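PDB 2GGS: 273aa long hypothetical dTDP-4-dehydrorhamnose reductase from Sulfolobus tokodaii, which probably catalyses the NADPH-dependent reduction of dTDP-4-dehydrorhamnose and binds NADPH in a Rossmann-type domain. Local coordinates for residues A[181-193]-A[259-271]. Sequence-based numbering, arbitrary orientation.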
ATOM      1  N   TYR A 181       3.144 -12.454   6.217  1.00 17.83           N
ATOM      2  CA  TYR A 181       3.655 -11.291   5.526  1.00 17.41           C
ATOM      3  C   TYR A 181       4.439 -10.274   6.342  1.00 18.07           C
ATOM      4  O   TYR A 181       5.005 -10.635   7.376  1.00 18.07           O
ATOM      5  CB  TYR A 181       2.321 -10.655   4.972  1.00 17.61           C
ATOM      6  CG  TYR A 181       1.347 -10.042   6.024  1.00 18.10           C
ATOM      7  CD1 TYR A 181       1.191 -10.603   7.314  1.00 19.38           C
ATOM      8  CD2 TYR A 181       0.554  -8.939   5.697  1.00 16.29           C
ATOM      9  CE1 TYR A 181       0.336 -10.047   8.265  1.00 20.00           C
ATOM     10  CE2 TYR A 181      -0.340  -8.383   6.628  1.00 16.68           C
ATOM     11  CZ  TYR A 181      -0.447  -8.933   7.916  1.00 19.28           C
ATOM     12  OH  TYR A 181      -1.294  -8.343   8.835  1.00 20.11           O
ATOM     13  N   SER A 182       4.484  -9.008   5.895  1.00 15.84           N
ATOM     14  CA  SER A 182       5.312  -8.026   6.565  1.00 17.56           C
ATOM     15  C   SER A 182       4.556  -6.693   6.856  1.00 15.98           C
ATOM     16  O   SER A 182       4.878  -5.652   6.286  1.00 14.87           O
ATOM     17  CB  SER A 182       6.601  -7.760   5.746  1.00 18.47           C
ATOM     18  OG  SER A 182       6.290  -7.601   4.404  1.00 28.66           O
ATOM     19  N   PRO A 183       3.596  -6.740   7.787  1.00 16.25           N
ATOM     20  CA  PRO A 183       2.690  -5.600   7.966  1.00 15.99           C
ATOM     21  C   PRO A 183       3.434  -4.355   8.464  1.00 16.36           C
ATOM     22  O   PRO A 183       4.299  -4.451   9.347  1.00 17.44           O
ATOM     23  CB  PRO A 183       1.700  -6.103   9.026  1.00 16.67           C
ATOM     24  CG  PRO A 183       2.485  -7.190   9.788  1.00 15.50           C
ATOM     25  CD  PRO A 183       3.265  -7.862   8.695  1.00 15.37           C
ATOM     26  N   ILE A 184       3.111  -3.196   7.895  1.00 14.03           N
ATOM     27  CA  ILE A 184       3.650  -1.922   8.322  1.00 14.55           C
ATOM     28  C   ILE A 184       2.483  -0.986   8.584  1.00 14.55           C
ATOM     29  O   ILE A 184       1.486  -1.010   7.834  1.00 14.10           O
ATOM     30  CB  ILE A 184       4.631  -1.358   7.224  1.00 15.44           C
ATOM     31  CG1 ILE A 184       5.369  -0.073   7.670  1.00 14.54           C
ATOM     32  CG2 ILE A 184       3.876  -1.207   5.812  1.00 13.48           C
ATOM     33  CD1 ILE A 184       6.479   0.328   6.699  1.00 15.40           C
ATOM     34  N   SER A 185       2.561  -0.180   9.636  1.00 13.66           N
ATOM     35  CA  SER A 185       1.511   0.829   9.866  1.00 13.09           C
ATOM     36  C   SER A 185       1.563   1.881   8.789  1.00 12.71           C
ATOM     37  O   SER A 185       2.633   2.207   8.253  1.00 12.44           O
ATOM     38  CB  SER A 185       1.618   1.516  11.217  1.00 14.01           C
ATOM     39  OG  SER A 185       2.851   2.206  11.322  1.00 14.15           O
ATOM     40  N   ALA A 186       0.391   2.424   8.442  1.00 12.65           N
ATOM     41  CA  ALA A 186       0.429   3.533   7.505  1.00 13.14           C
ATOM     42  C   ALA A 186       1.363   4.653   7.920  1.00 13.02           C
ATOM     43  O   ALA A 186       2.026   5.226   7.060  1.00 13.80           O
ATOM     44  CB  ALA A 186      -1.009   4.079   7.257  1.00 13.45           C
ATOM     45  N   ARG A 187       1.402   5.006   9.221  1.00 13.76           N
ATOM     46  CA  ARG A 187       2.243   6.111   9.682  1.00 14.07           C
ATOM     47  C   ARG A 187       3.750   5.824   9.525  1.00 14.58           C
ATOM     48  O   ARG A 187       4.504   6.724   9.167  1.00 14.65           O
ATOM     49  CB  ARG A 187       1.901   6.522  11.114  1.00 14.44           C
ATOM     50  CG  ARG A 187       2.223   5.447  12.158  1.00 12.20           C
ATOM     51  CD  ARG A 187       1.863   6.037  13.521  1.00 16.01           C
ATOM     52  NE  ARG A 187       2.333   5.167  14.586  1.00 17.98           N
ATOM     53  CZ  ARG A 187       2.495   5.560  15.852  1.00 23.60           C
ATOM     54  NH1 ARG A 187       2.214   6.806  16.224  1.00 22.86           N
ATOM     55  NH2 ARG A 187       2.935   4.692  16.754  1.00 24.82           N
ATOM     56  N   LYS A 188       4.168   4.589   9.798  1.00 14.30           N
ATOM     57  CA  LYS A 188       5.592   4.261   9.621  1.00 14.65           C
ATOM     58  C   LYS A 188       6.005   4.259   8.168  1.00 14.56           C
ATOM     59  O   LYS A 188       7.081   4.785   7.815  1.00 15.35           O
ATOM     60  CB  LYS A 188       5.942   2.921  10.284  1.00 14.79           C
ATOM     61  CG  LYS A 188       5.850   2.991  11.802  1.00 17.56           C
ATOM     62  CD  LYS A 188       6.967   3.864  12.415  1.00 20.30           C
ATOM     63  CE  LYS A 188       6.903   3.782  13.938  1.00 26.23           C
ATOM     64  NZ  LYS A 188       7.323   5.046  14.633  1.00 28.77           N
ATOM     65  N   LEU A 189       5.149   3.672   7.324  1.00 13.17           N
ATOM     66  CA  LEU A 189       5.345   3.705   5.859  1.00 13.23           C
ATOM     67  C   LEU A 189       5.413   5.157   5.365  1.00 12.67           C
ATOM     68  O   LEU A 189       6.275   5.494   4.580  1.00 11.96           O
ATOM     69  CB  LEU A 189       4.234   2.925   5.139  1.00 12.22           C
ATOM     70  CG  LEU A 189       4.468   2.913   3.619  1.00 11.63           C
ATOM     71  CD1 LEU A 189       5.915   2.482   3.208  1.00 12.92           C
ATOM     72  CD2 LEU A 189       3.425   2.034   2.952  1.00 15.17           C
ATOM     73  N   ALA A 190       4.514   6.029   5.832  1.00 12.45           N
ATOM     74  CA  ALA A 190       4.518   7.443   5.392  1.00 13.44           C
ATOM     75  C   ALA A 190       5.824   8.139   5.761  1.00 14.75           C
ATOM     76  O   ALA A 190       6.400   8.849   4.934  1.00 14.99           O
ATOM     77  CB  ALA A 190       3.375   8.158   5.980  1.00 15.71           C
ATOM     78  N   SER A 191       6.279   7.884   6.989  1.00 15.48           N
ATOM     79  CA  SER A 191       7.542   8.450   7.475  1.00 17.13           C
ATOM     80  C   SER A 191       8.720   7.993   6.587  1.00 16.02           C
ATOM     81  O   SER A 191       9.593   8.821   6.240  1.00 16.63           O
ATOM     82  CB  SER A 191       7.757   8.085   8.937  1.00 17.81           C
ATOM     83  OG  SER A 191       9.010   8.602   9.371  1.00 25.91           O
ATOM     84  N   ALA A 192       8.734   6.718   6.197  1.00 14.86           N
ATOM     85  CA  ALA A 192       9.771   6.212   5.292  1.00 15.22           C
ATOM     86  C   ALA A 192       9.719   6.887   3.951  1.00 15.65           C
ATOM     87  O   ALA A 192      10.741   7.299   3.403  1.00 16.08           O
ATOM     88  CB  ALA A 192       9.676   4.716   5.147  1.00 16.18           C
ATOM     89  N   ILE A 193       8.496   7.035   3.408  1.00 14.59           N
ATOM     90  CA  ILE A 193       8.344   7.631   2.098  1.00 16.63           C
ATOM     91  C   ILE A 193       8.832   9.086   2.097  1.00 16.77           C
ATOM     92  O   ILE A 193       9.569   9.488   1.177  1.00 18.87           O
ATOM     93  CB  ILE A 193       6.879   7.476   1.583  1.00 14.76           C
ATOM     94  CG1 ILE A 193       6.614   5.993   1.263  1.00 16.02           C
ATOM     95  CG2 ILE A 193       6.633   8.376   0.315  1.00 17.70           C
ATOM     96  CD1 ILE A 193       5.110   5.608   1.050  1.00 17.85           C
ATOM     97  N   LEU A 259      17.528   4.305   5.067  1.00 21.33           N
ATOM     98  CA  LEU A 259      16.706   5.150   5.889  1.00 22.32           C
ATOM     99  C   LEU A 259      17.143   5.149   7.347  1.00 23.75           C
ATOM    100  O   LEU A 259      17.575   4.115   7.895  1.00 22.80           O
ATOM    101  CB  LEU A 259      15.245   4.710   5.759  1.00 21.85           C
ATOM    102  CG  LEU A 259      14.744   4.699   4.313  1.00 22.58           C
ATOM    103  CD1 LEU A 259      13.310   4.232   4.293  1.00 21.22           C
ATOM    104  CD2 LEU A 259      14.862   6.069   3.620  1.00 24.00           C
ATOM    105  N   SER A 260      17.009   6.309   7.981  1.00 25.45           N
ATOM    106  CA  SER A 260      17.359   6.422   9.406  1.00 27.87           C
ATOM    107  C   SER A 260      16.320   5.797  10.314  1.00 28.56           C
ATOM    108  O   SER A 260      16.672   5.103  11.288  1.00 29.89           O
ATOM    109  CB  SER A 260      17.566   7.875   9.799  1.00 28.62           C
ATOM    110  OG  SER A 260      18.561   8.427   8.969  1.00 32.64           O
ATOM    111  N   THR A 261      15.054   6.036   9.976  1.00 28.11           N
ATOM    112  CA  THR A 261      13.898   5.668  10.808  1.00 28.39           C
ATOM    113  C   THR A 261      13.602   4.164  10.852  1.00 26.10           C
ATOM    114  O   THR A 261      13.718   3.477   9.840  1.00 26.31           O
ATOM    115  CB  THR A 261      12.613   6.403  10.337  1.00 28.89           C
ATOM    116  OG1 THR A 261      11.623   6.360  11.379  1.00 31.80           O
ATOM    117  CG2 THR A 261      12.013   5.790   9.006  1.00 30.28           C
ATOM    118  N   ASP A 262      13.240   3.664  12.035  1.00 24.01           N
ATOM    119  CA  ASP A 262      12.799   2.277  12.170  1.00 23.01           C
ATOM    120  C   ASP A 262      11.348   2.217  11.696  1.00 21.84           C
ATOM    121  O   ASP A 262      10.427   2.470  12.467  1.00 21.95           O
ATOM    122  CB  ASP A 262      12.907   1.778  13.631  1.00 24.18           C
ATOM    123  CG  ASP A 262      12.391   0.370  13.808  1.00 24.72           C
ATOM    124  OD1 ASP A 262      11.707  -0.135  12.907  1.00 19.71           O
ATOM    125  OD2 ASP A 262      12.675  -0.295  14.845  1.00 27.02           O
ATOM    126  N   PHE A 263      11.178   1.854  10.431  1.00 20.92           N
ATOM    127  CA  PHE A 263       9.857   1.735   9.815  1.00 20.28           C
ATOM    128  C   PHE A 263       9.312   0.329   9.950  1.00 19.98           C
ATOM    129  O   PHE A 263       8.194   0.063   9.533  1.00 20.92           O
ATOM    130  CB  PHE A 263       9.947   2.123   8.331  1.00 20.01           C
ATOM    131  CG  PHE A 263      10.907   1.263   7.532  1.00 18.37           C
ATOM    132  CD1 PHE A 263      10.539   0.010   7.047  1.00 16.18           C
ATOM    133  CD2 PHE A 263      12.214   1.702   7.305  1.00 17.53           C
ATOM    134  CE1 PHE A 263      11.434  -0.775   6.305  1.00 17.95           C
ATOM    135  CE2 PHE A 263      13.101   0.926   6.552  1.00 19.16           C
ATOM    136  CZ  PHE A 263      12.741  -0.302   6.097  1.00 16.67           C
ATOM    137  N   TYR A 264      10.116  -0.596  10.506  1.00 19.73           N
ATOM    138  CA  TYR A 264       9.822  -2.010  10.376  1.00 19.78           C
ATOM    139  C   TYR A 264       9.349  -2.747  11.639  1.00 18.93           C
ATOM    140  O   TYR A 264       8.549  -3.673  11.546  1.00 18.93           O
ATOM    141  CB  TYR A 264      11.021  -2.752   9.784  1.00 20.45           C
ATOM    142  CG  TYR A 264      12.317  -2.321  10.411  1.00 21.01           C
ATOM    143  CD1 TYR A 264      12.784  -2.938  11.569  1.00 21.27           C
ATOM    144  CD2 TYR A 264      13.076  -1.305   9.832  1.00 21.40           C
ATOM    145  CE1 TYR A 264      14.001  -2.533  12.143  1.00 23.19           C
ATOM    146  CE2 TYR A 264      14.291  -0.880  10.415  1.00 23.90           C
ATOM    147  CZ  TYR A 264      14.730  -1.511  11.563  1.00 24.23           C
ATOM    148  OH  TYR A 264      15.917  -1.070  12.128  1.00 23.78           O
ATOM    149  N   THR A 265       9.835  -2.332  12.814  1.00 17.96           N
ATOM    150  CA  THR A 265       9.351  -2.922  14.053  1.00 18.28           C
ATOM    151  C   THR A 265       7.837  -2.784  14.135  1.00 17.97           C
ATOM    152  O   THR A 265       7.305  -1.690  13.865  1.00 17.98           O
ATOM    153  CB  THR A 265      10.014  -2.278  15.241  1.00 19.55           C
ATOM    154  OG1 THR A 265      11.418  -2.541  15.141  1.00 20.57           O
ATOM    155  CG2 THR A 265       9.480  -2.867  16.563  1.00 21.39           C
ATOM    156  N   LEU A 266       7.169  -3.880  14.458  1.00 17.69           N
ATOM    157  CA  LEU A 266       5.708  -3.885  14.527  1.00 17.28           C
ATOM    158  C   LEU A 266       5.189  -2.667  15.306  1.00 18.00           C
ATOM    159  O   LEU A 266       5.622  -2.401  16.436  1.00 17.52           O
ATOM    160  CB  LEU A 266       5.172  -5.144  15.175  1.00 18.42           C
ATOM    161  CG  LEU A 266       3.632  -5.257  15.185  1.00 16.57           C
ATOM    162  CD1 LEU A 266       3.142  -5.436  13.719  1.00 17.54           C
ATOM    163  CD2 LEU A 266       3.147  -6.396  16.071  1.00 18.39           C
ATOM    164  N   ASP A 267       4.284  -1.926  14.683  1.00 17.32           N
ATOM    165  CA  ASP A 267       3.750  -0.719  15.236  1.00 16.84           C
ATOM    166  C   ASP A 267       2.235  -0.781  15.495  1.00 17.41           C
ATOM    167  O   ASP A 267       1.501  -0.127  14.870  1.00 17.32           O
ATOM    168  CB  ASP A 267       4.125   0.463  14.338  1.00 17.16           C
ATOM    169  CG  ASP A 267       3.597   1.777  14.821  1.00 16.59           C
ATOM    170  OD1 ASP A 267       3.582   2.010  15.996  1.00 17.08           O
ATOM    171  OD2 ASP A 267       3.186   2.556  14.000  1.00 16.51           O
ATOM    172  N   LEU A 268       1.802  -1.570  16.454  1.00 20.00           N
ATOM    173  CA  LEU A 268       0.399  -1.587  16.769  1.00 20.00           C
ATOM    174  C   LEU A 268      -0.256  -0.287  17.223  1.00 20.00           C
ATOM    175  O   LEU A 268      -1.432  -0.128  17.081  1.00 19.62           O
ATOM    176  CB  LEU A 268       0.046  -2.725  17.701  1.00 20.00           C
ATOM    177  CG  LEU A 268       0.360  -4.114  17.184  1.00 20.00           C
ATOM    178  CD1 LEU A 268       0.059  -5.136  18.231  1.00 20.00           C
ATOM    179  CD2 LEU A 268      -0.423  -4.377  15.938  1.00 20.00           C
ATOM    180  N   ASP A 269       0.508   0.626  17.767  1.00 18.52           N
ATOM    181  CA  ASP A 269      -0.011   1.943  18.054  1.00 19.17           C
ATOM    182  C   ASP A 269      -0.467   2.723  16.792  1.00 18.48           C
ATOM    183  O   ASP A 269      -1.060   3.742  16.890  1.00 18.77           O
ATOM    184  CB  ASP A 269       1.011   2.779  18.806  1.00 19.88           C
ATOM    185  CG  ASP A 269       1.197   2.358  20.277  1.00 22.44           C
ATOM    186  OD1 ASP A 269       0.434   1.602  20.819  1.00 24.37           O
ATOM    187  OD2 ASP A 269       2.140   2.867  20.839  1.00 24.72           O
ATOM    188  N   GLY A 270      -0.132   2.205  15.624  1.00 17.91           N
ATOM    189  CA  GLY A 270      -0.562   2.780  14.362  1.00 18.54           C
ATOM    190  C   GLY A 270      -1.964   2.395  13.955  1.00 19.18           C
ATOM    191  O   GLY A 270      -2.449   2.814  12.946  1.00 19.32           O
ATOM    192  N   MET A 271      -2.567   1.544  14.759  1.00 18.01           N
ATOM    193  CA  MET A 271      -3.989   1.183  14.568  1.00 21.66           C
ATOM    194  C   MET A 271      -4.864   2.376  14.942  1.00 21.29           C
ATOM    195  O   MET A 271      -4.584   3.097  15.928  1.00 21.38           O
ATOM    196  CB  MET A 271      -4.377  -0.013  15.439  1.00 20.59           C
ATOM    197  CG  MET A 271      -3.861  -1.338  14.951  1.00 22.77           C
ATOM    198  SD  MET A 271      -4.560  -2.666  15.911  1.00 29.48           S
ATOM    199  CE  MET A 271      -3.452  -2.627  17.274  1.00 27.67           C
TER
HETATM  200  O   HOH W   1       4.103  -2.224  11.761  1.00 17.39           O
HETATM  201  O   HOH W   2       6.084  -4.957  11.328  1.00 19.14           O
HETATM  202  O   HOH W   3      -0.848   4.239  10.933  1.00 17.47           O
HETATM  203  O   HOH W   4       3.057   5.400  19.519  1.00 27.68           O
HETATM  204  O   HOH W   5       8.638   6.626  11.957  1.00 33.82           O
HETATM  205  O   HOH W   6       9.812   4.758  13.893  1.00 42.64           O
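Lys188 and Phe263 bring the two backbones to 5.0 Å between their CA atoms, and Ser185 and Gly270 nearly as close, as the loop 259-267 and the 3-10 turn 268-270 run past the start of helix 186-199. Asp267 shows how one carboxylate can serve a helix start twice. Its CG lies anti to the backbone N (chi1 179°), which carries the carboxylate across to the helix. There Arg187 takes it side-on in a salt bridge, NE to OD2 at 2.8 Å and NH2 to OD1 at 2.9 Å, both on syn lone pairs, with the guanidinium and carboxylate planes 11° apart, nearly coplanar. The anti lone pair of OD2 receives Ser185 OG at 2.7 Å. Ser185 is the N-cap residue of the helix, its OG accepting from Lys188 N at 3.1 Å, so Asp267 acts as second shell to the cap. An alanine in place of Arg187 would probably leave the Asp267 carboxylate without its charged mate and freer to turn, weakening its hold on the Ser185 hydroxyl. Gly270 CA packs against Ser185 CB. Water links Arg187 NH2 to Asp269 OD2, while another joins Lys188 NZ to Asp262 O. Farther along, Ile184 CD1 closely approaches the carbonyl oxygen of Phe263 and makes an apolar contact with CD1 of its ring at 4.1 Å, the two side chains crossing obliquely, and Ala192 CB packs on Leu259 CD1 at 3.8 Å. Behind the helix, Leu189 and Ile193 rest on strand 147-151 of the parallel sheet. The loop thus fastens a helix of the Rossmann-like fold at its N-cap, on a segment whose Ile184 side chain is about 7 Å from the bound NADPH.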